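Local coordinates for tetracycline repressor protein class G (Acinetobacter baumannii, PDB 6RX9), which represses the tetracycline resistance gene by binding its operator DNA through a helix-turn-helix and binds it less tightly once tetracycline is bound, at residues 10-15 and 31-36; 95-100 and 143-148. One frame throughout, in Å; residues are numbered along the deposited sequence.

Interaction 1 of 2, residues 10-15 and 31-36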
ATOM      1  N   ILE A  10     -19.565   0.123  17.060  1.00 34.83           N
ATOM      2  CA  ILE A  10     -18.390  -0.300  16.237  1.00 34.15           C
ATOM      3  C   ILE A  10     -18.174  -1.810  16.382  1.00 34.65           C
ATOM      4  O   ILE A  10     -17.753  -2.437  15.385  1.00 34.28           O
ATOM      5  CB  ILE A  10     -17.133   0.524  16.580  1.00 33.85           C
ATOM      6  CG1 ILE A  10     -17.293   1.977  16.129  1.00 33.86           C
ATOM      7  CG2 ILE A  10     -15.879  -0.113  15.988  1.00 33.27           C
ATOM      8  CD1 ILE A  10     -17.412   2.154  14.628  1.00 33.63           C
ATOM      9  N   ALA A  11     -18.445  -2.381  17.559  1.00 35.44           N
ATOM     10  CA  ALA A  11     -18.388  -3.843  17.798  1.00 36.44           C
ATOM     11  C   ALA A  11     -19.280  -4.558  16.773  1.00 36.76           C
ATOM     12  O   ALA A  11     -18.818  -5.548  16.172  1.00 36.82           O
ATOM     13  CB  ALA A  11     -18.796  -4.164  19.213  1.00 37.70           C
ATOM     14  N   ALA A  12     -20.501  -4.055  16.564  1.00 37.08           N
ATOM     15  CA  ALA A  12     -21.488  -4.593  15.597  1.00 37.44           C
ATOM     16  C   ALA A  12     -21.008  -4.356  14.159  1.00 36.58           C
ATOM     17  O   ALA A  12     -21.194  -5.258  13.317  1.00 37.23           O
ATOM     18  CB  ALA A  12     -22.837  -3.962  15.837  1.00 37.98           C
ATOM     19  N   ALA A  13     -20.431  -3.180  13.886  1.00 35.40           N
ATOM     20  CA  ALA A  13     -19.931  -2.771  12.552  1.00 34.88           C
ATOM     21  C   ALA A  13     -18.788  -3.698  12.119  1.00 34.70           C
ATOM     22  O   ALA A  13     -18.717  -4.035  10.921  1.00 33.67           O
ATOM     23  CB  ALA A  13     -19.495  -1.326  12.578  1.00 34.10           C
ATOM     24  N   LEU A  14     -17.928  -4.097  13.061  1.00 35.15           N
ATOM     25  CA  LEU A  14     -16.784  -5.010  12.794  1.00 35.76           C
ATOM     26  C   LEU A  14     -17.307  -6.395  12.396  1.00 37.55           C
ATOM     27  O   LEU A  14     -16.808  -6.938  11.392  1.00 37.84           O
ATOM     28  CB  LEU A  14     -15.880  -5.074  14.029  1.00 35.67           C
ATOM     29  CG  LEU A  14     -14.973  -3.861  14.237  1.00 34.80           C
ATOM     30  CD1 LEU A  14     -14.344  -3.890  15.621  1.00 35.32           C
ATOM     31  CD2 LEU A  14     -13.895  -3.788  13.166  1.00 34.03           C
ATOM     32  N   GLU A  15     -18.281  -6.940  13.134  1.00 39.94           N
ATOM     33  CA  GLU A  15     -18.909  -8.257  12.829  1.00 42.13           C
ATOM     34  C   GLU A  15     -19.535  -8.203  11.430  1.00 42.06           C
ATOM     35  O   GLU A  15     -19.337  -9.159  10.661  1.00 42.39           O
ATOM     36  CB  GLU A  15     -19.958  -8.632  13.879  1.00 44.57           C
ATOM     37  CG  GLU A  15     -19.355  -8.972  15.228  1.00 46.19           C
ATOM     38  CD  GLU A  15     -20.294  -9.612  16.236  1.00 49.06           C
ATOM     39  OE1 GLU A  15     -21.519  -9.653  15.981  1.00 50.59           O
ATOM     40  OE2 GLU A  15     -19.794 -10.066  17.284  1.00 51.41           O
ATOM     41  N   ALA A  31     -27.709  -0.102  11.566  1.00 41.63           N
ATOM     42  CA  ALA A  31     -28.853   0.263  12.438  1.00 43.25           C
ATOM     43  C   ALA A  31     -29.748  -0.963  12.647  1.00 45.36           C
ATOM     44  O   ALA A  31     -30.132  -1.226  13.808  1.00 46.19           O
ATOM     45  CB  ALA A  31     -29.627   1.414  11.841  1.00 43.75           C
ATOM     46  N   GLU A  32     -30.050  -1.686  11.561  1.00 47.22           N
ATOM     47  CA  GLU A  32     -30.905  -2.906  11.555  1.00 49.94           C
ATOM     48  C   GLU A  32     -30.276  -3.972  12.463  1.00 49.98           C
ATOM     49  O   GLU A  32     -31.008  -4.539  13.298  1.00 50.58           O
ATOM     50  CB  GLU A  32     -31.079  -3.419  10.124  1.00 51.44           C
ATOM     51  CG  GLU A  32     -31.981  -4.637  10.009  1.00 54.39           C
ATOM     52  CD  GLU A  32     -32.184  -5.162   8.595  1.00 56.06           C
ATOM     53  OE1 GLU A  32     -31.303  -4.928   7.742  1.00 56.39           O
ATOM     54  OE2 GLU A  32     -33.226  -5.807   8.349  1.00 58.79           O
ATOM     55  N   ARG A  33     -28.969  -4.215  12.308  1.00 49.05           N
ATOM     56  CA  ARG A  33     -28.187  -5.217  13.086  1.00 49.38           C
ATOM     57  C   ARG A  33     -28.245  -4.870  14.581  1.00 49.01           C
ATOM     58  O   ARG A  33     -28.395  -5.803  15.396  1.00 49.82           O
ATOM     59  CB  ARG A  33     -26.746  -5.272  12.564  1.00 49.10           C
ATOM     60  CG  ARG A  33     -25.807  -6.173  13.357  1.00 49.83           C
ATOM     61  CD  ARG A  33     -26.303  -7.600  13.486  1.00 52.09           C
ATOM     62  NE  ARG A  33     -26.569  -8.220  12.193  1.00 53.16           N
ATOM     63  CZ  ARG A  33     -25.661  -8.805  11.415  1.00 53.33           C
ATOM     64  NH1 ARG A  33     -26.032  -9.333  10.261  1.00 54.43           N
ATOM     65  NH2 ARG A  33     -24.388  -8.860  11.779  1.00 52.38           N
ATOM     66  N   LEU A  34     -28.147  -3.581  14.926  1.00 47.64           N
ATOM     67  CA  LEU A  34     -28.168  -3.081  16.329  1.00 47.76           C
ATOM     68  C   LEU A  34     -29.593  -3.123  16.901  1.00 49.40           C
ATOM     69  O   LEU A  34     -29.723  -3.011  18.137  1.00 49.97           O
ATOM     70  CB  LEU A  34     -27.614  -1.653  16.362  1.00 46.21           C
ATOM     71  CG  LEU A  34     -26.100  -1.536  16.191  1.00 44.54           C
ATOM     72  CD1 LEU A  34     -25.712  -0.132  15.753  1.00 43.41           C
ATOM     73  CD2 LEU A  34     -25.376  -1.917  17.475  1.00 44.67           C
ATOM     74  N   LYS A  35     -30.610  -3.263  16.042  1.00 50.63           N
ATOM     75  CA  LYS A  35     -32.055  -3.220  16.406  1.00 52.67           C
ATOM     76  C   LYS A  35     -32.376  -1.857  17.029  1.00 52.38           C
ATOM     77  O   LYS A  35     -33.124  -1.815  18.029  1.00 53.35           O
ATOM     78  CB  LYS A  35     -32.421  -4.379  17.341  1.00 54.46           C
ATOM     79  CG  LYS A  35     -32.332  -5.756  16.703  1.00 55.77           C
ATOM     80  CD  LYS A  35     -32.071  -6.874  17.687  1.00 57.12           C
ATOM     81  CE  LYS A  35     -31.543  -8.122  17.014  1.00 57.91           C
ATOM     82  NZ  LYS A  35     -32.599  -8.813  16.237  1.00 59.55           N
ATOM     83  N   VAL A  36     -31.827  -0.786  16.448  1.00 51.03           N
ATOM     84  CA  VAL A  36     -32.096   0.627  16.846  1.00 51.07           C
ATOM     85  C   VAL A  36     -32.693   1.361  15.643  1.00 51.08           C
ATOM     86  O   VAL A  36     -32.608   0.833  14.515  1.00 51.08           O
ATOM     87  CB  VAL A  36     -30.831   1.335  17.373  1.00 49.96           C
ATOM     88  CG1 VAL A  36     -30.267   0.630  18.597  1.00 50.27           C
ATOM     89  CG2 VAL A  36     -29.762   1.491  16.301  1.00 48.81           C
TER
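Ala12 and Leu34 bring the backbones of 10-15 and 31-36 closest together, their CA atoms 6.9 Å apart. The first segment is the middle of helix 6-20; the second is the last turn of helix 27-34 and the residues that leave it. That helix ends in a Schellman motif: Lys35 has positive phi (60°), Val36 N bonds back to Ala31 O and Lys35 N to Glu32 O.

The segments bury 145 Å², both sides summed, and the side-chain contact at the centre is apolar. The methyl of Ala12 points toward the other helix, where Ala12 CB meets Leu34 CD2 at 3.6 Å; the branch carbon Leu34 CG stands behind, 4.1 Å from the same methyl. The CB of Leu34 does not lead directly to Ala12. Its chi1 of -74° sets CG beside the backbone N, and from there the CD2 branch extends across the gap to the alanine. Leu30, one turn earlier on helix 27-34, also touches Ala12.

Arg33 borders this methyl contact with its aliphatic stem, Arg33 CG lying 4.5 Å from Ala12 CB. Beyond the stem the chain bends at chi2 and chi3, and the guanidinium group forms a salt bridge through NH1 with Glu19, farther along helix 6-20. Glu15 is a more distant neighbour: Glu15 OE1 and Arg33 NH2 are 5.1 Å apart, too far for a salt bridge, though their opposite charges probably attract weakly.

On another side of helix 6-20, Ile10 and Ala13 pack on helix 48-59. The arrangement is characteristic of the TetR-family DNA-binding domain, in which the first helix packs against the helix-turn-helix, here through the end of that motif's first helix.

Interaction 2 of 2, residues 95-100 and 143-148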
ATOM      1  N   ASP A  95     -11.140  -6.550   4.199  1.00 35.24           N
ATOM      2  CA  ASP A  95     -10.884  -5.232   3.551  1.00 35.03           C
ATOM      3  C   ASP A  95     -10.111  -4.295   4.492  1.00 33.37           C
ATOM      4  O   ASP A  95     -10.131  -3.076   4.250  1.00 33.86           O
ATOM      5  CB  ASP A  95     -12.197  -4.611   3.060  1.00 35.78           C
ATOM      6  CG  ASP A  95     -12.882  -5.440   1.987  1.00 37.18           C
ATOM      7  OD1 ASP A  95     -12.157  -6.063   1.186  1.00 37.81           O
ATOM      8  OD2 ASP A  95     -14.130  -5.465   1.964  1.00 37.67           O
ATOM      9  N   GLY A  96      -9.423  -4.837   5.500  1.00 32.83           N
ATOM     10  CA  GLY A  96      -8.678  -4.055   6.505  1.00 31.93           C
ATOM     11  C   GLY A  96      -7.714  -3.062   5.873  1.00 31.37           C
ATOM     12  O   GLY A  96      -7.744  -1.881   6.261  1.00 31.09           O
ATOM     13  N   ALA A  97      -6.875  -3.508   4.934  1.00 31.30           N
ATOM     14  CA  ALA A  97      -5.848  -2.655   4.288  1.00 31.40           C
ATOM     15  C   ALA A  97      -6.523  -1.576   3.431  1.00 31.93           C
ATOM     16  O   ALA A  97      -6.050  -0.428   3.469  1.00 31.31           O
ATOM     17  CB  ALA A  97      -4.880  -3.491   3.489  1.00 31.30           C
ATOM     18  N   ARG A  98      -7.593  -1.923   2.709  1.00 34.31           N
ATOM     19  CA  ARG A  98      -8.378  -0.979   1.862  1.00 36.44           C
ATOM     20  C   ARG A  98      -8.965   0.134   2.740  1.00 36.51           C
ATOM     21  O   ARG A  98      -8.871   1.312   2.348  1.00 36.34           O
ATOM     22  CB  ARG A  98      -9.495  -1.710   1.110  1.00 38.70           C
ATOM     23  CG  ARG A  98      -9.031  -2.483  -0.115  1.00 40.31           C
ATOM     24  CD  ARG A  98     -10.194  -3.186  -0.792  1.00 42.42           C
ATOM     25  NE  ARG A  98     -11.179  -2.224  -1.270  1.00 43.53           N
ATOM     26  CZ  ARG A  98     -12.477  -2.464  -1.457  1.00 44.94           C
ATOM     27  NH1 ARG A  98     -13.258  -1.493  -1.896  1.00 45.63           N
ATOM     28  NH2 ARG A  98     -12.997  -3.656  -1.212  1.00 45.82           N
ATOM     29  N   ILE A  99      -9.550  -0.233   3.883  1.00 37.11           N
ATOM     30  CA  ILE A  99     -10.140   0.721   4.869  1.00 37.35           C
ATOM     31  C   ILE A  99      -9.032   1.661   5.365  1.00 38.13           C
ATOM     32  O   ILE A  99      -9.255   2.886   5.353  1.00 37.84           O
ATOM     33  CB  ILE A  99     -10.847  -0.034   6.013  1.00 37.01           C
ATOM     34  CG1 ILE A  99     -12.144  -0.683   5.521  1.00 37.49           C
ATOM     35  CG2 ILE A  99     -11.091   0.877   7.210  1.00 36.98           C
ATOM     36  CD1 ILE A  99     -12.733  -1.696   6.475  1.00 37.72           C
ATOM     37  N   HIS A 100      -7.878   1.111   5.758  1.00 38.91           N
ATOM     38  CA  HIS A 100      -6.712   1.885   6.270  1.00 40.13           C
ATOM     39  C   HIS A 100      -6.250   2.880   5.198  1.00 41.75           C
ATOM     40  O   HIS A 100      -6.048   4.062   5.542  1.00 42.89           O
ATOM     41  CB  HIS A 100      -5.578   0.952   6.718  1.00 39.21           C
ATOM     42  CG  HIS A 100      -4.369   1.681   7.203  1.00 39.22           C
ATOM     43  ND1 HIS A 100      -4.244   2.120   8.508  1.00 39.28           N
ATOM     44  CD2 HIS A 100      -3.244   2.065   6.562  1.00 39.06           C
ATOM     45  CE1 HIS A 100      -3.088   2.740   8.651  1.00 39.65           C
ATOM     46  NE2 HIS A 100      -2.455   2.718   7.471  1.00 38.73           N
ATOM     47  N   GLY A 143       1.363  -2.136   1.528  1.00 26.50           N
ATOM     48  CA  GLY A 143       1.475  -2.702   0.170  1.00 27.01           C
ATOM     49  C   GLY A 143       1.245  -4.204   0.172  1.00 27.21           C
ATOM     50  O   GLY A 143       0.472  -4.690  -0.681  1.00 27.71           O
ATOM     51  N   SER A 144       1.881  -4.917   1.109  1.00 27.20           N
ATOM     52  CA  SER A 144       1.829  -6.398   1.235  1.00 27.92           C
ATOM     53  C   SER A 144       0.399  -6.859   1.539  1.00 28.41           C
ATOM     54  O   SER A 144      -0.083  -7.793   0.867  1.00 28.52           O
ATOM     55  CB  SER A 144       2.797  -6.890   2.280  1.00 28.00           C
ATOM     56  OG  SER A 144       2.610  -8.275   2.513  1.00 28.92           O
ATOM     57  N   VAL A 145      -0.265  -6.235   2.515  1.00 28.00           N
ATOM     58  CA  VAL A 145      -1.608  -6.690   2.985  1.00 28.77           C
ATOM     59  C   VAL A 145      -2.662  -6.354   1.921  1.00 29.18           C
ATOM     60  O   VAL A 145      -3.572  -7.188   1.727  1.00 30.11           O
ATOM     61  CB  VAL A 145      -1.971  -6.115   4.366  1.00 28.72           C
ATOM     62  CG1 VAL A 145      -3.341  -6.599   4.808  1.00 29.28           C
ATOM     63  CG2 VAL A 145      -0.921  -6.467   5.416  1.00 28.48           C
ATOM     64  N   LEU A 146      -2.551  -5.206   1.242  1.00 29.30           N
ATOM     65  CA  LEU A 146      -3.456  -4.841   0.112  1.00 30.63           C
ATOM     66  C   LEU A 146      -3.463  -5.979  -0.917  1.00 32.51           C
ATOM     67  O   LEU A 146      -4.568  -6.406  -1.320  1.00 33.17           O
ATOM     68  CB  LEU A 146      -3.002  -3.526  -0.532  1.00 30.52           C
ATOM     69  CG  LEU A 146      -3.458  -2.245   0.164  1.00 30.16           C
ATOM     70  CD1 LEU A 146      -2.733  -1.036  -0.409  1.00 30.45           C
ATOM     71  CD2 LEU A 146      -4.967  -2.058   0.050  1.00 30.68           C
ATOM     72  N   GLU A 147      -2.279  -6.457  -1.312  1.00 33.37           N
ATOM     73  CA  GLU A 147      -2.104  -7.519  -2.342  1.00 35.80           C
ATOM     74  C   GLU A 147      -2.674  -8.846  -1.821  1.00 35.94           C
ATOM     75  O   GLU A 147      -3.397  -9.522  -2.588  1.00 36.31           O
ATOM     76  CB  GLU A 147      -0.629  -7.651  -2.728  1.00 37.45           C
ATOM     77  CG  GLU A 147      -0.393  -8.534  -3.944  1.00 40.61           C
ATOM     78  CD  GLU A 147       0.990  -8.410  -4.562  1.00 42.67           C
ATOM     79  OE1 GLU A 147       1.758  -9.391  -4.505  1.00 45.14           O
ATOM     80  OE2 GLU A 147       1.301  -7.329  -5.106  1.00 45.52           O
ATOM     81  N   GLN A 148      -2.367  -9.203  -0.570  1.00 35.14           N
ATOM     82  CA  GLN A 148      -2.818 -10.468   0.070  1.00 36.06           C
ATOM     83  C   GLN A 148      -4.349 -10.496   0.135  1.00 36.04           C
ATOM     84  O   GLN A 148      -4.935 -11.534  -0.221  1.00 36.95           O
ATOM     85  CB  GLN A 148      -2.221 -10.621   1.470  1.00 35.90           C
ATOM     86  CG  GLN A 148      -2.619 -11.923   2.155  1.00 37.31           C
ATOM     87  CD  GLN A 148      -1.750 -12.262   3.340  1.00 37.76           C
ATOM     88  OE1 GLN A 148      -0.659 -11.724   3.516  1.00 37.66           O
ATOM     89  NE2 GLN A 148      -2.231 -13.176   4.167  1.00 39.17           N
TER
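Leu146 reaches from helix 127-155 to the first turn of helix 96-102, beside Ala97. The short axes of 96-100 and 143-148 approach to 8.7 Å at 129° between their directions, and the CA atoms of Ala97 and Leu146 are only 5.3 Å apart.

From CB, Leu146 first turns beside its own backbone N (chi1 -82°), which carries CG to 3.8 Å from Ala97 CB. One branch then completes the contact: Leu146 CD2 lies 3.7 Å from Ala97 CB and equally close to Arg98 N, so the methyl rests against both side chain and backbone of the opposing helix. The same Leu146 CD2 is 4.1 Å from Arg98 CG, where the two side chains cross at about a right angle.

The Ala97 methyl is also met by Val145, whose CG1 comes within 3.7 Å of Ala97 CB. Past its stem, Arg98 bends at chi3 toward Asp23, its salt-bridge partner through NH1; Arg98 NH2 makes a weak bond, part of a salt bridge, to Asp95 OD1 at 3.5 Å. Leu146 also packs on Leu146 of the second subunit.

This close helix crossing over an alanine belongs to the all-helical ligand-binding and dimerisation core of TetR repressors. Helix 96-102 also carries His100, a probable magnesium ligand of the tetracycline site.

Overall arrangement
From the N terminus, helix 6-20 enters interaction 1, which closes a short loop when the end of helix 27-34 returns to it; this contact lies wholly within the DNA-binding region. The chain then runs through helices 48-59 and 75-91 to interaction 2, where 95-100 is met by 143-148 after a longer, mostly helical excursion. The two contacts follow in series, neither nested nor crossed. The centres of interactions 1 and 2 are about 23 Å apart. Their nearest atoms are about 7 Å apart, without touching. Between them, the loop after helix 6-20 joins the DNA-binding region to the ligand-binding core, with Met22 N hydrogen-bonded to Asp95 OD2.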